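Local coordinates for protein aldehyde dehydrogenase (Staphylococcus aureus, PDB 6K10) that oxidises 4,4'-diaponeurosporen-4-al to 4,4'-diaponeurosporenoic acid with NAD+, a step in the biosynthesis of the carotenoid staphyloxanthin, at residues L40-A43 against I44-E48; Y123-Q126 against L127-P131; K158-I161 against N162-D166; I225-E228 against T229-I232; V293-K296 against H297-L301. The protein carries 1 engineered substitution. All coordinates share one frame; numbering follows the deposited sequence.

Contact 1 of 5, residues L40-A43 against I44-E48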
loop_
_atom_site.group_PDB
_atom_site.type_symbol
_atom_site.label_atom_id
_atom_site.label_comp_id
_atom_site.label_asym_id
_atom_site.label_seq_id
_atom_site.Cartn_x
_atom_site.Cartn_y
_atom_site.Cartn_z
ATOM N N LEU A 40 -12.462 24.625 0.182
ATOM C CA LEU A 40 -12.342 23.970 -1.116
ATOM C C LEU A 40 -13.696 23.874 -1.811
ATOM O O LEU A 40 -13.813 24.146 -3.012
ATOM C CB LEU A 40 -11.733 22.578 -0.947
ATOM C CG LEU A 40 -11.395 21.836 -2.242
ATOM C CD1 LEU A 40 -10.387 22.627 -3.060
ATOM C CD2 LEU A 40 -10.876 20.439 -1.943
ATOM N N SER A 41 -14.730 23.483 -1.065
ATOM C CA SER A 41 -16.070 23.380 -1.636
ATOM C C SER A 41 -16.586 24.741 -2.083
ATOM O O SER A 41 -17.080 24.893 -3.207
ATOM C CB SER A 41 -17.019 22.754 -0.616
ATOM O OG SER A 41 -18.317 22.611 -1.159
ATOM N N LYS A 42 -16.500 25.739 -1.198
ATOM C CA LYS A 42 -16.900 27.098 -1.553
ATOM C C LYS A 42 -16.150 27.587 -2.782
ATOM O O LYS A 42 -16.722 28.255 -3.652
ATOM C CB LYS A 42 -16.648 28.031 -0.368
ATOM C CG LYS A 42 -16.483 29.496 -0.742
ATOM C CD LYS A 42 -16.278 30.363 0.490
ATOM C CE LYS A 42 -15.593 31.674 0.135
ATOM N NZ LYS A 42 -15.345 32.508 1.343
ATOM N N ALA A 43 -14.869 27.245 -2.874
ATOM C CA ALA A 43 -14.041 27.720 -3.971
ATOM C C ALA A 43 -14.457 27.095 -5.301
ATOM O O ALA A 43 -14.518 27.787 -6.324
ATOM C CB ALA A 43 -12.581 27.427 -3.640
ATOM N N ILE A 44 -14.757 25.792 -5.304
ATOM C CA ILE A 44 -15.188 25.129 -6.534
ATOM C C ILE A 44 -16.518 25.700 -7.012
ATOM O O ILE A 44 -16.733 25.893 -8.216
ATOM C CB ILE A 44 -15.265 23.605 -6.318
ATOM C CG1 ILE A 44 -13.868 23.045 -6.050
ATOM C CG2 ILE A 44 -15.908 22.910 -7.517
ATOM C CD1 ILE A 44 -13.856 21.587 -5.667
ATOM N N LYS A 45 -17.426 25.989 -6.078
ATOM C CA LYS A 45 -18.711 26.571 -6.454
ATOM C C LYS A 45 -18.532 27.961 -7.048
ATOM O O LYS A 45 -19.184 28.310 -8.040
ATOM C CB LYS A 45 -19.636 26.624 -5.240
ATOM C CG LYS A 45 -20.124 25.265 -4.777
ATOM C CD LYS A 45 -20.751 25.358 -3.398
ATOM C CE LYS A 45 -20.817 23.996 -2.730
ATOM N NZ LYS A 45 -21.860 23.944 -1.669
ATOM N N SER A 46 -17.651 28.770 -6.453
ATOM C CA SER A 46 -17.402 30.107 -6.978
ATOM C C SER A 46 -16.840 30.055 -8.392
ATOM O O SER A 46 -17.105 30.952 -9.202
ATOM C CB SER A 46 -16.445 30.859 -6.054
ATOM O OG SER A 46 -16.899 30.811 -4.713
ATOM N N TYR A 47 -16.081 29.011 -8.711
ATOM C CA TYR A 47 -15.428 28.868 -10.004
ATOM C C TYR A 47 -16.151 27.902 -10.929
ATOM O O TYR A 47 -15.601 27.545 -11.975
ATOM C CB TYR A 47 -13.992 28.400 -9.801
ATOM C CG TYR A 47 -13.013 29.499 -9.489
ATOM C CD1 TYR A 47 -12.994 30.098 -8.239
ATOM C CD2 TYR A 47 -12.068 29.900 -10.422
ATOM C CE1 TYR A 47 -12.083 31.085 -7.934
ATOM C CE2 TYR A 47 -11.155 30.886 -10.129
ATOM C CZ TYR A 47 -11.167 31.476 -8.883
ATOM O OH TYR A 47 -10.253 32.461 -8.591
ATOM N N GLU A 48 -17.362 27.468 -10.567
ATOM C CA GLU A 48 -18.046 26.425 -11.326
ATOM C C GLU A 48 -18.157 26.782 -12.804
ATOM O O GLU A 48 -17.905 25.945 -13.678
ATOM C CB GLU A 48 -19.433 26.172 -10.735
ATOM C CG GLU A 48 -20.219 25.107 -11.479
ATOM C CD GLU A 48 -21.651 24.993 -10.998
ATOM O OE1 GLU A 48 -21.857 24.584 -9.837
ATOM O OE2 GLU A 48 -22.570 25.312 -11.781
#

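Contact 2 of 5, residues Y123-Q126 against L127-P131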
loop_
_atom_site.group_PDB
_atom_site.type_symbol
_atom_site.label_atom_id
_atom_site.label_comp_id
_atom_site.label_asym_id
_atom_site.label_seq_id
_atom_site.Cartn_x
_atom_site.Cartn_y
_atom_site.Cartn_z
ATOM N N TYR A 123 -9.488 13.531 -17.293
ATOM C CA TYR A 123 -10.394 14.112 -16.305
ATOM C C TYR A 123 -9.552 15.060 -15.462
ATOM O O TYR A 123 -9.254 14.787 -14.291
ATOM C CB TYR A 123 -11.090 13.046 -15.463
ATOM C CG TYR A 123 -12.010 12.171 -16.285
ATOM C CD1 TYR A 123 -11.508 11.103 -17.017
ATOM C CD2 TYR A 123 -13.373 12.427 -16.350
ATOM C CE1 TYR A 123 -12.338 10.306 -17.778
ATOM C CE2 TYR A 123 -14.213 11.632 -17.107
ATOM C CZ TYR A 123 -13.689 10.574 -17.820
ATOM O OH TYR A 123 -14.518 9.780 -18.579
ATOM N N PRO A 124 -9.150 16.194 -16.044
ATOM C CA PRO A 124 -8.055 16.982 -15.460
ATOM C C PRO A 124 -8.425 17.665 -14.163
ATOM O O PRO A 124 -7.525 18.057 -13.411
ATOM C CB PRO A 124 -7.741 18.003 -16.559
ATOM C CG PRO A 124 -9.037 18.166 -17.292
ATOM C CD PRO A 124 -9.725 16.830 -17.242
ATOM N N PHE A 125 -9.715 17.816 -13.876
ATOM C CA PHE A 125 -10.171 18.415 -12.629
ATOM C C PHE A 125 -10.376 17.346 -11.558
ATOM O O PHE A 125 -9.800 17.432 -10.470
ATOM C CB PHE A 125 -11.455 19.213 -12.891
ATOM C CG PHE A 125 -12.020 19.890 -11.678
ATOM C CD1 PHE A 125 -12.953 19.248 -10.883
ATOM C CD2 PHE A 125 -11.634 21.177 -11.344
ATOM C CE1 PHE A 125 -13.481 19.870 -9.769
ATOM C CE2 PHE A 125 -12.161 21.807 -10.232
ATOM C CZ PHE A 125 -13.086 21.152 -9.444
ATOM N N GLN A 126 -11.178 16.321 -11.868
ATOM C CA GLN A 126 -11.467 15.269 -10.895
ATOM C C GLN A 126 -10.203 14.554 -10.436
ATOM O O GLN A 126 -10.058 14.235 -9.249
ATOM C CB GLN A 126 -12.467 14.269 -11.482
ATOM C CG GLN A 126 -12.391 12.862 -10.900
ATOM C CD GLN A 126 -13.000 12.747 -9.518
ATOM O OE1 GLN A 126 -13.542 13.713 -8.977
ATOM N NE2 GLN A 126 -12.916 11.557 -8.937
ATOM N N LEU A 127 -9.270 14.305 -11.353
ATOM C CA LEU A 127 -8.059 13.588 -10.977
ATOM C C LEU A 127 -7.060 14.457 -10.228
ATOM O O LEU A 127 -6.057 13.931 -9.738
ATOM C CB LEU A 127 -7.420 12.963 -12.215
ATOM C CG LEU A 127 -8.333 11.927 -12.884
ATOM C CD1 LEU A 127 -7.828 11.547 -14.267
ATOM C CD2 LEU A 127 -8.467 10.694 -12.003
ATOM N N VAL A 128 -7.299 15.760 -10.135
ATOM C CA VAL A 128 -6.591 16.591 -9.166
ATOM C C VAL A 128 -7.273 16.555 -7.804
ATOM O O VAL A 128 -6.622 16.345 -6.775
ATOM C CB VAL A 128 -6.464 18.041 -9.690
ATOM C CG1 VAL A 128 -6.154 18.997 -8.539
ATOM C CG2 VAL A 128 -5.381 18.152 -10.749
ATOM N N PHE A 129 -8.598 16.717 -7.777
ATOM C CA PHE A 129 -9.249 17.064 -6.519
ATOM C C PHE A 129 -9.723 15.867 -5.706
ATOM O O PHE A 129 -9.770 15.960 -4.473
ATOM C CB PHE A 129 -10.400 18.038 -6.786
ATOM C CG PHE A 129 -9.930 19.436 -7.108
ATOM C CD1 PHE A 129 -9.629 20.311 -6.083
ATOM C CD2 PHE A 129 -9.761 19.863 -8.412
ATOM C CE1 PHE A 129 -9.179 21.586 -6.344
ATOM C CE2 PHE A 129 -9.308 21.143 -8.680
ATOM C CZ PHE A 129 -9.020 22.008 -7.644
ATOM N N GLU A 130 -10.054 14.731 -6.337
ATOM C CA GLU A 130 -10.359 13.555 -5.527
ATOM C C GLU A 130 -9.141 13.080 -4.729
ATOM O O GLU A 130 -9.287 12.816 -3.525
ATOM C CB GLU A 130 -10.961 12.441 -6.389
ATOM C CG GLU A 130 -11.248 11.174 -5.597
ATOM C CD GLU A 130 -12.073 11.439 -4.341
ATOM O OE1 GLU A 130 -11.781 10.823 -3.291
ATOM O OE2 GLU A 130 -13.014 12.260 -4.395
ATOM N N PRO A 131 -7.936 12.971 -5.309
ATOM C CA PRO A 131 -6.771 12.743 -4.432
ATOM C C PRO A 131 -6.573 13.844 -3.407
ATOM O O PRO A 131 -6.267 13.551 -2.243
ATOM C CB PRO A 131 -5.590 12.659 -5.411
ATOM C CG PRO A 131 -6.180 12.411 -6.729
ATOM C CD PRO A 131 -7.545 13.016 -6.729
#

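Contact 3 of 5, residues K158-I161 against N162-D166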
loop_
_atom_site.group_PDB
_atom_site.type_symbol
_atom_site.label_atom_id
_atom_site.label_comp_id
_atom_site.label_asym_id
_atom_site.label_seq_id
_atom_site.Cartn_x
_atom_site.Cartn_y
_atom_site.Cartn_z
ATOM N N LYS A 158 -5.118 26.375 -10.884
ATOM C CA LYS A 158 -4.111 27.175 -10.191
ATOM C C LYS A 158 -4.722 28.433 -9.583
ATOM O O LYS A 158 -4.428 28.779 -8.433
ATOM C CB LYS A 158 -2.982 27.541 -11.151
ATOM C CG LYS A 158 -2.004 28.554 -10.586
ATOM C CD LYS A 158 -0.569 28.113 -10.793
ATOM C CE LYS A 158 0.396 29.079 -10.132
ATOM N NZ LYS A 158 0.752 28.629 -8.759
ATOM N N ARG A 159 -5.565 29.134 -10.346
ATOM C CA ARG A 159 -6.243 30.320 -9.825
ATOM C C ARG A 159 -7.063 29.978 -8.589
ATOM O O ARG A 159 -6.937 30.622 -7.541
ATOM C CB ARG A 159 -7.148 30.917 -10.904
ATOM C CG ARG A 159 -6.436 31.711 -11.983
ATOM C CD ARG A 159 -7.409 32.658 -12.679
ATOM N NE ARG A 159 -7.993 32.077 -13.885
ATOM C CZ ARG A 159 -9.298 31.897 -14.077
ATOM N NH1 ARG A 159 -9.736 31.363 -15.208
ATOM N NH2 ARG A 159 -10.165 32.245 -13.137
ATOM N N LEU A 160 -7.916 28.959 -8.709
ATOM C CA LEU A 160 -8.766 28.529 -7.605
ATOM C C LEU A 160 -7.950 28.255 -6.348
ATOM O O LEU A 160 -8.272 28.745 -5.259
ATOM C CB LEU A 160 -9.545 27.283 -8.039
ATOM C CG LEU A 160 -10.634 26.728 -7.131
ATOM C CD1 LEU A 160 -10.109 25.808 -6.029
ATOM C CD2 LEU A 160 -11.281 27.936 -6.548
ATOM N N ILE A 161 -6.884 27.469 -6.487
ATOM C CA ILE A 161 -6.087 27.077 -5.329
ATOM C C ILE A 161 -5.389 28.287 -4.723
ATOM O O ILE A 161 -5.432 28.505 -3.508
ATOM C CB ILE A 161 -5.080 25.983 -5.725
ATOM C CG1 ILE A 161 -5.811 24.674 -6.038
ATOM C CG2 ILE A 161 -4.037 25.798 -4.635
ATOM C CD1 ILE A 161 -6.519 24.065 -4.845
ATOM N N ASN A 162 -4.737 29.096 -5.565
ATOM C CA ASN A 162 -3.934 30.204 -5.055
ATOM C C ASN A 162 -4.785 31.268 -4.374
ATOM O O ASN A 162 -4.318 31.931 -3.441
ATOM C CB ASN A 162 -3.118 30.832 -6.186
ATOM C CG ASN A 162 -1.926 29.987 -6.582
ATOM O OD1 ASN A 162 -1.359 30.160 -7.660
ATOM N ND2 ASN A 162 -1.534 29.068 -5.706
ATOM N N GLU A 163 -6.020 31.457 -4.821
ATOM C CA GLU A 163 -6.880 32.459 -4.211
ATOM C C GLU A 163 -7.644 31.919 -3.009
ATOM O O GLU A 163 -8.346 32.688 -2.344
ATOM C CB GLU A 163 -7.840 33.022 -5.264
ATOM C CG GLU A 163 -7.085 33.651 -6.433
ATOM C CD GLU A 163 -7.926 34.590 -7.272
ATOM O OE1 GLU A 163 -8.708 35.376 -6.698
ATOM O OE2 GLU A 163 -7.785 34.550 -8.512
ATOM N N THR A 164 -7.492 30.632 -2.697
ATOM C CA THR A 164 -8.161 30.003 -1.563
ATOM C C THR A 164 -7.214 29.581 -0.449
ATOM O O THR A 164 -7.555 29.733 0.726
ATOM C CB THR A 164 -8.959 28.779 -2.034
ATOM O OG1 THR A 164 -9.779 29.142 -3.152
ATOM C CG2 THR A 164 -9.849 28.258 -0.917
ATOM N N PHE A 165 -6.030 29.060 -0.775
ATOM C CA PHE A 165 -5.103 28.538 0.219
ATOM C C PHE A 165 -3.746 29.221 0.108
ATOM O O PHE A 165 -3.375 29.747 -0.945
ATOM C CB PHE A 165 -4.900 27.023 0.059
ATOM C CG PHE A 165 -6.173 26.231 0.052
ATOM C CD1 PHE A 165 -6.849 25.970 1.231
ATOM C CD2 PHE A 165 -6.684 25.730 -1.134
ATOM C CE1 PHE A 165 -8.017 25.235 1.225
ATOM C CE2 PHE A 165 -7.852 24.995 -1.146
ATOM C CZ PHE A 165 -8.519 24.746 0.035
ATOM N N ASP A 166 -2.995 29.191 1.211
ATOM C CA ASP A 166 -1.594 29.589 1.161
ATOM C C ASP A 166 -0.799 28.610 0.312
ATOM O O ASP A 166 -1.068 27.405 0.306
ATOM C CB ASP A 166 -0.990 29.648 2.562
ATOM C CG ASP A 166 -1.384 30.893 3.313
ATOM O OD1 ASP A 166 -1.934 31.819 2.683
ATOM O OD2 ASP A 166 -1.125 30.950 4.532
#

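Contact 4 of 5, residues I225-E228 against T229-I232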
loop_
_atom_site.group_PDB
_atom_site.type_symbol
_atom_site.label_atom_id
_atom_site.label_comp_id
_atom_site.label_asym_id
_atom_site.label_seq_id
_atom_site.Cartn_x
_atom_site.Cartn_y
_atom_site.Cartn_z
ATOM N N ILE A 225 -16.039 -8.716 -22.384
ATOM C CA ILE A 225 -16.486 -10.015 -22.875
ATOM C C ILE A 225 -17.998 -9.958 -23.012
ATOM O O ILE A 225 -18.695 -9.572 -22.067
ATOM C CB ILE A 225 -16.062 -11.166 -21.944
ATOM C CG1 ILE A 225 -14.562 -11.143 -21.679
ATOM C CG2 ILE A 225 -16.421 -12.505 -22.572
ATOM C CD1 ILE A 225 -14.137 -11.913 -20.436
ATOM N N VAL A 226 -18.498 -10.318 -24.188
ATOM C CA VAL A 226 -19.926 -10.422 -24.458
ATOM C C VAL A 226 -20.157 -11.860 -24.892
ATOM O O VAL A 226 -19.812 -12.231 -26.019
ATOM C CB VAL A 226 -20.392 -9.431 -25.533
ATOM C CG1 VAL A 226 -21.880 -9.621 -25.844
ATOM C CG2 VAL A 226 -20.096 -8.001 -25.112
ATOM N N ASP A 227 -20.713 -12.683 -24.005
ATOM C CA ASP A 227 -20.929 -14.076 -24.353
ATOM C C ASP A 227 -22.313 -14.277 -24.965
ATOM O O ASP A 227 -23.112 -13.346 -25.080
ATOM C CB ASP A 227 -20.674 -14.991 -23.141
ATOM C CG ASP A 227 -21.821 -15.058 -22.132
ATOM O OD1 ASP A 227 -22.948 -14.574 -22.379
ATOM O OD2 ASP A 227 -21.576 -15.641 -21.056
ATOM N N GLU A 228 -22.584 -15.519 -25.375
ATOM C CA GLU A 228 -23.765 -15.817 -26.175
ATOM C C GLU A 228 -25.069 -15.701 -25.397
ATOM O O GLU A 228 -26.136 -15.726 -26.021
ATOM C CB GLU A 228 -23.641 -17.216 -26.782
ATOM C CG GLU A 228 -23.463 -18.345 -25.773
ATOM C CD GLU A 228 -22.005 -18.630 -25.456
ATOM O OE1 GLU A 228 -21.214 -17.668 -25.371
ATOM O OE2 GLU A 228 -21.650 -19.818 -25.298
ATOM N N THR A 229 -25.019 -15.569 -24.072
ATOM C CA THR A 229 -26.224 -15.405 -23.268
ATOM C C THR A 229 -26.551 -13.946 -22.973
ATOM O O THR A 229 -27.579 -13.672 -22.345
ATOM C CB THR A 229 -26.093 -16.162 -21.941
ATOM O OG1 THR A 229 -25.147 -15.493 -21.094
ATOM C CG2 THR A 229 -25.625 -17.586 -22.184
ATOM N N ALA A 230 -25.716 -13.012 -23.413
ATOM C CA ALA A 230 -25.868 -11.618 -23.018
ATOM C C ALA A 230 -27.148 -11.009 -23.579
ATOM O O ALA A 230 -27.642 -11.398 -24.640
ATOM C CB ALA A 230 -24.665 -10.799 -23.484
ATOM N N ASN A 231 -27.686 -10.040 -22.841
ATOM C CA ASN A 231 -28.737 -9.163 -23.351
ATOM C C ASN A 231 -28.053 -8.162 -24.272
ATOM O O ASN A 231 -27.412 -7.217 -23.811
ATOM C CB ASN A 231 -29.467 -8.471 -22.206
ATOM C CG ASN A 231 -30.674 -7.678 -22.672
ATOM O OD1 ASN A 231 -30.651 -7.040 -23.725
ATOM N ND2 ASN A 231 -31.742 -7.715 -21.883
ATOM N N ILE A 232 -28.197 -8.367 -25.583
ATOM C CA ILE A 232 -27.350 -7.669 -26.548
ATOM C C ILE A 232 -27.651 -6.175 -26.565
ATOM O O ILE A 232 -26.734 -5.346 -26.575
ATOM C CB ILE A 232 -27.506 -8.294 -27.945
ATOM C CG1 ILE A 232 -27.122 -9.775 -27.906
ATOM C CG2 ILE A 232 -26.662 -7.543 -28.959
ATOM C CD1 ILE A 232 -25.644 -10.016 -27.664
#

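Contact 5 of 5, residues V293-K296 against H297-L301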
loop_
_atom_site.group_PDB
_atom_site.type_symbol
_atom_site.label_atom_id
_atom_site.label_comp_id
_atom_site.label_asym_id
_atom_site.label_seq_id
_atom_site.Cartn_x
_atom_site.Cartn_y
_atom_site.Cartn_z
ATOM N N VAL A 293 -8.177 15.649 -26.997
ATOM C CA VAL A 293 -7.564 16.687 -26.165
ATOM C C VAL A 293 -6.705 17.635 -26.997
ATOM O O VAL A 293 -6.774 18.859 -26.829
ATOM C CB VAL A 293 -6.754 16.053 -25.018
ATOM C CG1 VAL A 293 -5.683 15.103 -25.552
ATOM C CG2 VAL A 293 -6.128 17.137 -24.145
ATOM N N ASN A 294 -5.876 17.099 -27.893
ATOM C CA ASN A 294 -4.958 17.931 -28.658
ATOM C C ASN A 294 -4.673 17.271 -30.003
ATOM O O ASN A 294 -5.147 16.170 -30.294
ATOM C CB ASN A 294 -3.672 18.212 -27.864
ATOM C CG ASN A 294 -2.808 16.974 -27.656
ATOM O OD1 ASN A 294 -3.169 15.862 -28.046
ATOM N ND2 ASN A 294 -1.653 17.169 -27.031
ATOM N N LEU A 295 -3.880 17.963 -30.825
ATOM C CA LEU A 295 -3.612 17.488 -32.179
ATOM C C LEU A 295 -2.745 16.237 -32.188
ATOM O O LEU A 295 -2.885 15.401 -33.089
ATOM C CB LEU A 295 -2.954 18.597 -32.999
ATOM C CG LEU A 295 -3.940 19.648 -33.505
ATOM C CD1 LEU A 295 -3.205 20.805 -34.158
ATOM C CD2 LEU A 295 -4.934 19.017 -34.476
ATOM N N LYS A 296 -1.846 16.090 -31.212
ATOM C CA LYS A 296 -1.009 14.895 -31.164
ATOM C C LYS A 296 -1.855 13.644 -30.953
ATOM O O LYS A 296 -1.710 12.654 -31.678
ATOM C CB LYS A 296 0.043 15.026 -30.062
ATOM C CG LYS A 296 0.846 13.752 -29.832
ATOM C CD LYS A 296 1.536 13.301 -31.111
ATOM C CE LYS A 296 2.447 12.113 -30.865
ATOM N NZ LYS A 296 3.050 11.612 -32.133
ATOM N N HIS A 297 -2.750 13.673 -29.964
ATOM C CA HIS A 297 -3.609 12.518 -29.726
ATOM C C HIS A 297 -4.632 12.344 -30.839
ATOM O O HIS A 297 -5.015 11.212 -31.154
ATOM C CB HIS A 297 -4.304 12.647 -28.372
ATOM C CG HIS A 297 -3.443 12.250 -27.213
ATOM N ND1 HIS A 297 -3.032 10.952 -27.004
ATOM C CD2 HIS A 297 -2.912 12.981 -26.206
ATOM C CE1 HIS A 297 -2.286 10.899 -25.915
ATOM N NE2 HIS A 297 -2.199 12.117 -25.411
ATOM N N TYR A 298 -5.084 13.446 -31.441
ATOM C CA TYR A 298 -5.978 13.345 -32.587
ATOM C C TYR A 298 -5.308 12.595 -33.733
ATOM O O TYR A 298 -5.907 11.701 -34.342
ATOM C CB TYR A 298 -6.420 14.739 -33.035
ATOM C CG TYR A 298 -7.169 14.740 -34.347
ATOM C CD1 TYR A 298 -8.541 14.526 -34.387
ATOM C CD2 TYR A 298 -6.504 14.950 -35.549
ATOM C CE1 TYR A 298 -9.227 14.521 -35.586
ATOM C CE2 TYR A 298 -7.180 14.945 -36.749
ATOM C CZ TYR A 298 -8.540 14.730 -36.763
ATOM O OH TYR A 298 -9.210 14.728 -37.963
ATOM N N HIS A 299 -4.057 12.946 -34.038
ATOM C CA HIS A 299 -3.349 12.275 -35.124
ATOM C C HIS A 299 -2.974 10.848 -34.753
ATOM O O HIS A 299 -2.929 9.973 -35.626
ATOM C CB HIS A 299 -2.107 13.078 -35.510
ATOM C CG HIS A 299 -2.418 14.343 -36.247
ATOM N ND1 HIS A 299 -1.735 15.520 -36.027
ATOM C CD2 HIS A 299 -3.337 14.613 -37.203
ATOM C CE1 HIS A 299 -2.223 16.462 -36.814
ATOM N NE2 HIS A 299 -3.195 15.938 -37.538
ATOM N N ARG A 300 -2.690 10.596 -33.474
ATOM C CA ARG A 300 -2.496 9.224 -33.019
ATOM C C ARG A 300 -3.714 8.369 -33.343
ATOM O O ARG A 300 -3.581 7.221 -33.783
ATOM C CB ARG A 300 -2.219 9.208 -31.516
ATOM C CG ARG A 300 -2.065 7.819 -30.925
ATOM C CD ARG A 300 -1.847 7.887 -29.421
ATOM N NE ARG A 300 -2.999 8.440 -28.714
ATOM C CZ ARG A 300 -4.105 7.756 -28.433
ATOM N NH1 ARG A 300 -5.102 8.342 -27.784
ATOM N NH2 ARG A 300 -4.219 6.487 -28.805
ATOM N N LEU A 301 -4.911 8.924 -33.154
ATOM C CA LEU A 301 -6.131 8.149 -33.349
ATOM C C LEU A 301 -6.532 8.069 -34.819
ATOM O O LEU A 301 -7.051 7.038 -35.261
ATOM C CB LEU A 301 -7.260 8.744 -32.508
ATOM C CG LEU A 301 -7.191 8.504 -30.999
ATOM C CD1 LEU A 301 -8.074 9.493 -30.254
ATOM C CD2 LEU A 301 -7.602 7.076 -30.682
#

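Contact 1 of 5, residues L40-A43 against I44-E48
Ser46 turns OG back beside its own backbone N (chi1 -51°), which brings the hydroxyl to Lys42 O, one turn earlier, at 2.8 Å from Ser46 OG. That carbonyl also takes Ser46 N, so two hydrogen bonds grip one oxygen, the amide and the hydroxyl reaching it from opposite faces of its plane. Lys45 also carries CG beside its N (chi1 -70°) and then runs extended alongside Ser41, passing Ser41 O with its methylenes; Ser41 OG lies 3.3 Å from Lys45 CE, a contact with the aliphatic chain. On the buried face Ile44 lays CG1 3.2 Å from Leu40 O, and its CD1 meets Leu40 CG at 4.2 Å. The last bond of the series, Tyr47 N to Ala43 O, is more bent (N-H...O 138°), for Tyr47 is where the chain leaves helical geometry; the ring's edge faces the same carbonyl, with Tyr47 CD1 3.4 Å from Ala43 O. This is the C-terminal end of helix 30-46. Leu40 and Ile44 rest on Ile78 of helix 63-89, Leu40 also reaches Ile136 of helix 126-138, and Ala43 and Tyr47 pack on Leu160 of helix 151-164.

Contact 2 of 5, residues Y123-Q126 against L127-P131
Phe125, Gln126 and Leu127 lead from the loop into the first turn of helix 126-138, which follows strand 104-118 in the cofactor-binding half of the aldehyde dehydrogenase fold. Gln126 bends at chi2 (76°) and lies side by side with Glu130, both pointing the same way: Gln126 NE2 sits 3.3 Å from Glu130 CB, while its OE1 bonds to Thr74 and the Glu130 carboxylate is held by Ser427 and Ser77. Leu127 leans back over the preceding loop, CD1 against Tyr123 CB at 3.8 Å, and its N bonds to Tyr123 O. The Leu127 side chain lies about 7 Å from that of Glu217, a predicted active-site residue. Phe125 O accepts two amides, Phe129 N nearly in line with the carbonyl and Val128 N from well above its plane. The aromatic rings of Phe125 and Phe129 meet obliquely, planes 34° apart and centroids 4.4 Å apart. Phe129 CD2 stands over the centre of the Phe125 ring, 3.5 Å above its plane.

Contact 3 of 5, residues K158-I161 against N162-D166
Thr164 and Leu160 mark the tight side: Thr164 OG1 swings beside its own N (chi1 -50°) and gives a hydrogen bond of 2.6 Å to Leu160 O. Next to it, Ile161 O is gripped twice, by Phe165 N almost straight along the carbonyl and by Thr164 N from above its plane. Ile161 CD1 touches Phe165 CE2 at 4.0 Å, and Thr164 CG2 covers one face of that ring.

The other flank is polar and more open. Lys158, bent at chi2 and chi4, brings NZ to 2.8 Å from Asn162 OD1, in the carbonyl plane and on a lone pair. Glu171 OE2 takes both Lys158 NZ and Asn162 ND2, so one carboxylate oxygen probably fixes the rotation of the amide. Farther round, Arg159 and Glu163 do not close a salt bridge: Arg159 NH2 stays 5.7 Å from Glu163 OE2.

Helix 151-164 is the crossover of the beta-alpha-beta unit between strands 141-145 and 170-172; Ile161 packs on Ile170 and Val172, while Thr164 packs on Lys39 and Phe165 on Gln36 of helix 30-46.

Contact 4 of 5, residues I225-E228 against T229-I232
Two hydrogen bonds from Thr229 converge on one carboxylate oxygen: Thr229 OG1 reaches Asp227 OD1 at 2.7 Å on the syn side, and Thr229 N reaches the same Asp227 OD1 at 2.9 Å from above the carboxylate plane. The aspartate can accept both because its CG stands between backbone N and carbonyl carbon (chi1 80°), folding the carboxylate over the residues that follow. Ser377 adds hydrogen bonds to Asp227 OD2 and to Thr229 OG1. In the backbone, Ala230 N bonds to Asp227 O at 3.1 Å, closing a type I beta turn from Asp227 to Ala230; the Thr229 N to Asp227 OD1 bond adds an Asx turn inside this beta turn. The turn links strand 223-226, which lies between the parallel strands 256-260 and 372-376, to helix 232-244, where Asn231 is the N-cap, its OD1 accepting from Val234 N. The apolar contact is made by Val226: Val226 CG1 meets Ala230 CB at 3.8 Å and Ile232 CD1 at 4.2 Å. Val226 and Ile232 both lean on Leu267 of helix 264-279.

Contact 5 of 5, residues V293-K296 against H297-L301
Asn294 O, Leu295 O and Lys296 O accept from the amides of Tyr298, His299 and Arg300 four residues on, opening helix 295-307 with regular bonds. Asn294 caps this start: a chi1 of 68° folds its amide back over the helix start, bringing Asn294 OD1 to His297 N at 2.9 Å, with a nearly straight N-H...O angle of 170° although the donor is tilted from the amide's carbonyl plane. Asn294 OD1 also lies at the edge of the imidazole, 3.4 Å from His297 CD2, and Val293 CG1 touches His297 CD2 at 3.6 Å. At the ring's other CG neighbour, His297 ND1 accepts Arg300 NE at 3.0 Å, in the ring plane, which probably holds the imidazole's rotation. Arg300 NH2 goes on to a salt bridge with Glu342 and a bond to Ile344 O. Leu295 CD2 makes a loose contact with Tyr298, while His299 NE2 bonds to Glu320. An asparagine at the N-cap whose side chain takes the amide three residues later is the classic side-chain cap of a helix N-terminus.

Contact 2 is wholly buried and nearest the chain's centre, whereas contacts 1, 3, 4 and 5 are partly buried, with polar flanks. Contacts 1, 2 and 3 touch one another: Leu40 CD1 meets Phe129 CE1 at 3.7 Å, and Phe129 CE1 meets Ile161 CD1 at 3.9 Å, so their three helices share one apolar seam. Contacts 1 and 3 both use a hydroxyl against a carbonyl near a helix end, while contact 5 caps a helix start and contact 4 turns from strand to helix with a carboxylate. Contacts 4 and 5 stand apart from that cluster; contact 3 and contact 4 have centres about 49 Å apart.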